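Local coordinates for protein genome packaging NTPase B204 (Sulfolobus turreted icosahedral virus 2, PDB 4KFU) that probably hydrolyses nucleoside triphosphates to power the packaging of viral DNA, as a P-loop ATPase of the FtsK-HerA superfamily, at residues A118-E121 / A122-N126; T137-V140 / Y141-M144. All blocks are in the same frame, centred on the assembly; numbering follows the deposited sequence.

How the interactions relate
Interaction 1 is the end of helix 117-124. Interaction 2 is the turn between strand 131-137 and helix 145-150. Both are local and partly buried, and their centres are about 18 Å apart. In interaction 1 main-chain bonds dominate, and one histidine side chain reaches back to a carbonyl. In interaction 2 an aspartate side chain gathers the bonds, and an arginine pairs with a tyrosine near the surface. Interaction 2 also includes Gln138 of the nucleotide pocket, while interaction 1 lies on a helix packed against helices 78-95 and 145-150. They meet at Met144, whose CE packs 3.9 Å from both Ile119 CG2 and Leu123 CD1.

Interaction 1 (A118-E121 / A122-N126); sequences AIDE and ALHAN
Ala122 donates its N to Ala118 O at 2.8 Å, a regular helical bond. Its methyl CB rests on the carbonyl oxygens of Ala118 and Ile119, and both alanines pack against Trp85 of helix 78-95. Leu123 N bonds to Ile119 O in the same way. The Leu123 side chain runs along the buried side, where its CD1 comes within 4.3 Å of Ile119 CG2. Met144, Ile146 and Val147 cover this leucine from outside the helix.

His124 folds back over the last turn. Its CG stands beside its own backbone N (chi1 -60°), which brings ring atom ND1 to 3.0 Å from Asp120 O. The carbonyl oxygen is met near the plane of the imidazole. The backbone N of His124 also approaches Asp120 O, but that bond is weak. The Asp120 side chain crosses the ring at a slant, its carboxylate plane turned 37° from it, with OD1 3.2 Å from ND1.

The backbone departs from helical geometry at Ala125, whose N closes the turn with a 2.7 Å bond to Glu121 O. Its methyl meets CG of Glu121 at 3.9 Å. Glu121 then extends away, and its OE1 forms a salt bridge with Lys89 and accepts a hydrogen bond from Trp85 of helix 78-95. Asn126 follows the turn, with ND2 bonded to Leu131 O at the start of the next strand.

The histidine adds a side-chain bond to the closing turn. This is the C-terminal end of the helix in the beta-alpha-beta unit of strand 98-102, helix 117-124 and strand 131-137.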
ATOM      1  N   ALA A 118      12.993   7.165  -7.470  1.00 22.99           N
ATOM      2  CA  ALA A 118      12.492   6.199  -6.487  1.00 25.10           C
ATOM      3  C   ALA A 118      11.100   5.669  -6.845  1.00 19.66           C
ATOM      4  O   ALA A 118      10.844   4.463  -6.751  1.00 20.61           O
ATOM      5  CB  ALA A 118      12.481   6.809  -5.094  1.00 23.50           C
ATOM      6  N   ILE A 119      10.202   6.572  -7.229  1.00 24.97           N
ATOM      7  CA  ILE A 119       8.848   6.175  -7.614  1.00 21.99           C
ATOM      8  C   ILE A 119       8.888   5.272  -8.842  1.00 19.93           C
ATOM      9  O   ILE A 119       8.238   4.228  -8.875  1.00 17.93           O
ATOM     10  CB  ILE A 119       7.947   7.396  -7.922  1.00 29.84           C
ATOM     11  CG1 ILE A 119       7.827   8.304  -6.692  1.00 29.17           C
ATOM     12  CG2 ILE A 119       6.563   6.947  -8.391  1.00 23.90           C
ATOM     13  CD1 ILE A 119       7.241   7.620  -5.484  1.00 27.51           C
ATOM     14  N   ASP A 120       9.656   5.671  -9.849  1.00 16.95           N
ATOM     15  CA  ASP A 120       9.766   4.854 -11.045  1.00 21.97           C
ATOM     16  C   ASP A 120      10.306   3.469 -10.723  1.00 23.13           C
ATOM     17  O   ASP A 120       9.795   2.455 -11.215  1.00 18.48           O
ATOM     18  CB  ASP A 120      10.644   5.519 -12.097  1.00 22.65           C
ATOM     19  CG  ASP A 120      10.542   4.825 -13.436  1.00 28.34           C
ATOM     20  OD1 ASP A 120       9.498   5.004 -14.099  1.00 26.74           O
ATOM     21  OD2 ASP A 120      11.472   4.078 -13.807  1.00 26.29           O
ATOM     22  N   GLU A 121      11.338   3.414  -9.889  1.00 17.38           N
ATOM     23  CA  GLU A 121      11.884   2.120  -9.500  1.00 19.71           C
ATOM     24  C   GLU A 121      10.879   1.276  -8.714  1.00 20.93           C
ATOM     25  O   GLU A 121      10.776   0.061  -8.915  1.00 21.79           O
ATOM     26  CB  GLU A 121      13.161   2.316  -8.666  1.00 24.95           C
ATOM     27  CG  GLU A 121      14.127   1.162  -8.787  1.00 29.87           C
ATOM     28  CD  GLU A 121      15.272   1.223  -7.785  1.00 33.25           C
ATOM     29  OE1 GLU A 121      15.675   2.338  -7.392  1.00 30.89           O
ATOM     30  OE2 GLU A 121      15.766   0.143  -7.396  1.00 37.85           O
ATOM     31  N   ALA A 122      10.152   1.926  -7.806  1.00 18.23           N
ATOM     32  CA  ALA A 122       9.195   1.234  -6.964  1.00 19.43           C
ATOM     33  C   ALA A 122       8.137   0.539  -7.820  1.00 18.82           C
ATOM     34  O   ALA A 122       7.711  -0.580  -7.517  1.00 23.26           O
ATOM     35  CB  ALA A 122       8.542   2.214  -6.019  1.00 16.71           C
ATOM     36  N   LEU A 123       7.707   1.211  -8.885  1.00 15.64           N
ATOM     37  CA  LEU A 123       6.585   0.707  -9.697  1.00 19.47           C
ATOM     38  C   LEU A 123       7.031  -0.195 -10.849  1.00 21.12           C
ATOM     39  O   LEU A 123       6.212  -0.906 -11.424  1.00 20.63           O
ATOM     40  CB  LEU A 123       5.753   1.876 -10.246  1.00 17.70           C
ATOM     41  CG  LEU A 123       4.961   2.742  -9.268  1.00 18.05           C
ATOM     42  CD1 LEU A 123       4.136   3.767 -10.043  1.00 20.77           C
ATOM     43  CD2 LEU A 123       4.038   1.908  -8.357  1.00 21.28           C
ATOM     44  N   HIS A 124       8.315  -0.166 -11.204  1.00 21.08           N
ATOM     45  CA  HIS A 124       8.781  -0.978 -12.332  1.00 22.26           C
ATOM     46  C   HIS A 124       9.886  -1.986 -12.005  1.00 27.85           C
ATOM     47  O   HIS A 124      10.095  -2.945 -12.747  1.00 29.62           O
ATOM     48  CB  HIS A 124       9.245  -0.083 -13.496  1.00 23.39           C
ATOM     49  CG  HIS A 124       8.180   0.820 -14.031  1.00 21.50           C
ATOM     50  ND1 HIS A 124       8.070   2.137 -13.662  1.00 22.98           N
ATOM     51  CD2 HIS A 124       7.176   0.584 -14.915  1.00 17.80           C
ATOM     52  CE1 HIS A 124       7.042   2.685 -14.293  1.00 22.08           C
ATOM     53  NE2 HIS A 124       6.485   1.762 -15.055  1.00 19.34           N
ATOM     54  N   ALA A 125      10.605  -1.779 -10.912  1.00 26.70           N
ATOM     55  CA  ALA A 125      11.754  -2.631 -10.635  1.00 32.20           C
ATOM     56  C   ALA A 125      11.727  -3.150  -9.207  1.00 31.17           C
ATOM     57  O   ALA A 125      12.774  -3.439  -8.621  1.00 31.71           O
ATOM     58  CB  ALA A 125      13.034  -1.873 -10.901  1.00 30.49           C
ATOM     59  N   ASN A 126      10.530  -3.264  -8.648  1.00 27.07           N
ATOM     60  CA  ASN A 126      10.420  -3.594  -7.234  1.00 26.74           C
ATOM     61  C   ASN A 126      10.908  -5.002  -6.926  1.00 32.45           C
ATOM     62  O   ASN A 126      11.518  -5.239  -5.875  1.00 27.17           O
ATOM     63  CB  ASN A 126       8.995  -3.367  -6.723  1.00 26.07           C
ATOM     64  CG  ASN A 126       7.997  -4.356  -7.292  1.00 27.43           C
ATOM     65  OD1 ASN A 126       7.637  -4.290  -8.468  1.00 33.70           O
ATOM     66  ND2 ASN A 126       7.530  -5.266  -6.452  1.00 30.48           N
TER

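Interaction 2 (T137-V140 / Y141-M144); sequences TQRV and YDLM
Asp142 turns its carboxylate back over the start of the loop, and OD2 takes two bonds there. Thr137 OG1 donates at 3.0 Å to the anti lone pair of OD2. Arg139 N donates at 2.9 Å, and this bond is nearly straight at 162°. The amide comes from above the carboxylate plane. The two bonds fix the rotation of the carboxylate and tie its oxygen to the last residue of strand 131-137 and to the loop that follows. The Thr137 side chain is turned with OG1 on the Asp142 side and the methyl CG2 toward Leu143, whose CD1 it meets tip to tip at 3.7 Å. Tyr106 and Tyr148 cover this small apolar pair.

In the other direction, Asp142 N donates to Arg139 O at 3.1 Å. Side-chain and main-chain bonds thus link Asp142 and Arg139 both ways across a short 3-10 turn. The turn follows an inner strand of the parallel part of the P-loop ATPase sheet, next to strand 6-10. Close by, Gln138 belongs to the pocket of the bound ATP analogue, and its OE1 bonds to Lys17 of the P-loop.

Arg139 and Tyr141 lie side by side and point the same way. Arg139 CB sits over one face of the tyrosine ring, displaced toward its rim and 3.9 Å from its centroid, in a CH-pi contact. The arginine chain bends at chi2 (-94°) and then follows the ring out to its hydroxyl. There NH1 donates to Tyr141 OH at 2.9 Å. This bond is short but well bent, with the hydroxyl tilted from the guanidinium plane, and that plane stands 69° from the ring. Both side chains also touch Glu164 of helix 162-171.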
ATOM      1  N   THR A 137      -5.032   4.169  -0.226  1.00 18.80           N
ATOM      2  CA  THR A 137      -5.559   5.518  -0.429  1.00 18.89           C
ATOM      3  C   THR A 137      -7.067   5.548  -0.310  1.00 19.84           C
ATOM      4  O   THR A 137      -7.707   4.492  -0.292  1.00 18.93           O
ATOM      5  CB  THR A 137      -5.153   6.095  -1.795  1.00 23.34           C
ATOM      6  OG1 THR A 137      -5.263   7.526  -1.750  1.00 32.60           O
ATOM      7  CG2 THR A 137      -6.039   5.525  -2.914  1.00 20.29           C
ATOM      8  N   GLN A 138      -7.634   6.751  -0.236  1.00 16.55           N
ATOM      9  CA  GLN A 138      -9.062   6.903   0.063  1.00 18.78           C
ATOM     10  C   GLN A 138      -9.946   6.901  -1.187  1.00 20.22           C
ATOM     11  O   GLN A 138     -10.989   6.273  -1.195  1.00 20.36           O
ATOM     12  CB  GLN A 138      -9.313   8.171   0.885  1.00 21.25           C
ATOM     13  CG  GLN A 138      -8.367   8.312   2.091  1.00 33.01           C
ATOM     14  CD  GLN A 138      -9.083   8.560   3.411  1.00 41.63           C
ATOM     15  OE1 GLN A 138      -8.962   7.766   4.359  1.00 40.22           O
ATOM     16  NE2 GLN A 138      -9.810   9.675   3.493  1.00 38.01           N
ATOM     17  N   ARG A 139      -9.532   7.620  -2.224  1.00 16.90           N
ATOM     18  CA  ARG A 139     -10.273   7.661  -3.492  1.00 20.92           C
ATOM     19  C   ARG A 139      -9.370   7.142  -4.606  1.00 19.96           C
ATOM     20  O   ARG A 139      -8.158   7.366  -4.567  1.00 15.51           O
ATOM     21  CB  ARG A 139     -10.732   9.093  -3.828  1.00 20.71           C
ATOM     22  CG  ARG A 139     -11.505   9.823  -2.704  1.00 23.79           C
ATOM     23  CD  ARG A 139     -13.012   9.670  -2.824  1.00 28.49           C
ATOM     24  NE  ARG A 139     -13.729  10.326  -1.721  1.00 32.98           N
ATOM     25  CZ  ARG A 139     -14.647  11.286  -1.862  1.00 39.32           C
ATOM     26  NH1 ARG A 139     -14.986  11.732  -3.067  1.00 34.00           N
ATOM     27  NH2 ARG A 139     -15.238  11.799  -0.785  1.00 38.08           N
ATOM     28  N   VAL A 140      -9.936   6.449  -5.598  1.00 16.20           N
ATOM     29  CA  VAL A 140      -9.100   5.874  -6.670  1.00 15.35           C
ATOM     30  C   VAL A 140      -8.315   6.965  -7.388  1.00 14.80           C
ATOM     31  O   VAL A 140      -7.136   6.778  -7.735  1.00 14.34           O
ATOM     32  CB  VAL A 140      -9.951   5.046  -7.690  1.00 16.75           C
ATOM     33  CG1 VAL A 140     -10.993   5.914  -8.333  1.00 21.34           C
ATOM     34  CG2 VAL A 140      -9.081   4.445  -8.771  1.00 14.56           C
ATOM     35  N   TYR A 141      -8.945   8.124  -7.564  1.00 13.92           N
ATOM     36  CA  TYR A 141      -8.322   9.213  -8.312  1.00 17.65           C
ATOM     37  C   TYR A 141      -7.268  10.022  -7.527  1.00 19.99           C
ATOM     38  O   TYR A 141      -6.714  10.995  -8.054  1.00 19.29           O
ATOM     39  CB  TYR A 141      -9.398  10.123  -8.931  1.00 18.63           C
ATOM     40  CG  TYR A 141     -10.422  10.667  -7.944  1.00 23.32           C
ATOM     41  CD1 TYR A 141     -10.054  11.595  -6.971  1.00 24.01           C
ATOM     42  CD2 TYR A 141     -11.763  10.283  -8.012  1.00 23.44           C
ATOM     43  CE1 TYR A 141     -10.981  12.106  -6.076  1.00 26.39           C
ATOM     44  CE2 TYR A 141     -12.696  10.792  -7.128  1.00 24.08           C
ATOM     45  CZ  TYR A 141     -12.297  11.705  -6.163  1.00 28.95           C
ATOM     46  OH  TYR A 141     -13.215  12.223  -5.277  1.00 31.54           O
ATOM     47  N   ASP A 142      -6.973   9.605  -6.293  1.00 17.05           N
ATOM     48  CA  ASP A 142      -5.929  10.249  -5.489  1.00 17.50           C
ATOM     49  C   ASP A 142      -4.549   9.924  -6.039  1.00 18.93           C
ATOM     50  O   ASP A 142      -3.611  10.677  -5.819  1.00 22.79           O
ATOM     51  CB  ASP A 142      -5.945   9.761  -4.032  1.00 15.63           C
ATOM     52  CG  ASP A 142      -7.165  10.227  -3.248  1.00 20.80           C
ATOM     53  OD1 ASP A 142      -7.869  11.158  -3.686  1.00 21.33           O
ATOM     54  OD2 ASP A 142      -7.400   9.631  -2.178  1.00 22.27           O
ATOM     55  N   LEU A 143      -4.416   8.795  -6.733  1.00 17.90           N
ATOM     56  CA  LEU A 143      -3.081   8.333  -7.145  1.00 18.15           C
ATOM     57  C   LEU A 143      -2.825   8.395  -8.650  1.00 19.84           C
ATOM     58  O   LEU A 143      -3.768   8.370  -9.444  1.00 17.40           O
ATOM     59  CB  LEU A 143      -2.870   6.888  -6.682  1.00 17.16           C
ATOM     60  CG  LEU A 143      -3.172   6.569  -5.219  1.00 18.92           C
ATOM     61  CD1 LEU A 143      -2.921   5.094  -4.939  1.00 16.19           C
ATOM     62  CD2 LEU A 143      -2.349   7.459  -4.280  1.00 19.92           C
ATOM     63  N   MET A 144      -1.545   8.423  -9.026  1.00 19.15           N
ATOM     64  CA  MET A 144      -1.138   8.289 -10.414  1.00 15.33           C
ATOM     65  C   MET A 144      -1.728   7.029 -11.019  1.00 14.67           C
ATOM     66  O   MET A 144      -1.607   5.956 -10.438  1.00 16.28           O
ATOM     67  CB  MET A 144       0.394   8.176 -10.501  1.00 17.50           C
ATOM     68  CG  MET A 144       1.134   9.482 -10.355  1.00 30.26           C
ATOM     69  SD  MET A 144       2.818   9.254  -9.715  1.00 40.14           S
ATOM     70  CE  MET A 144       3.071   7.539 -10.042  1.00 20.55           C
TER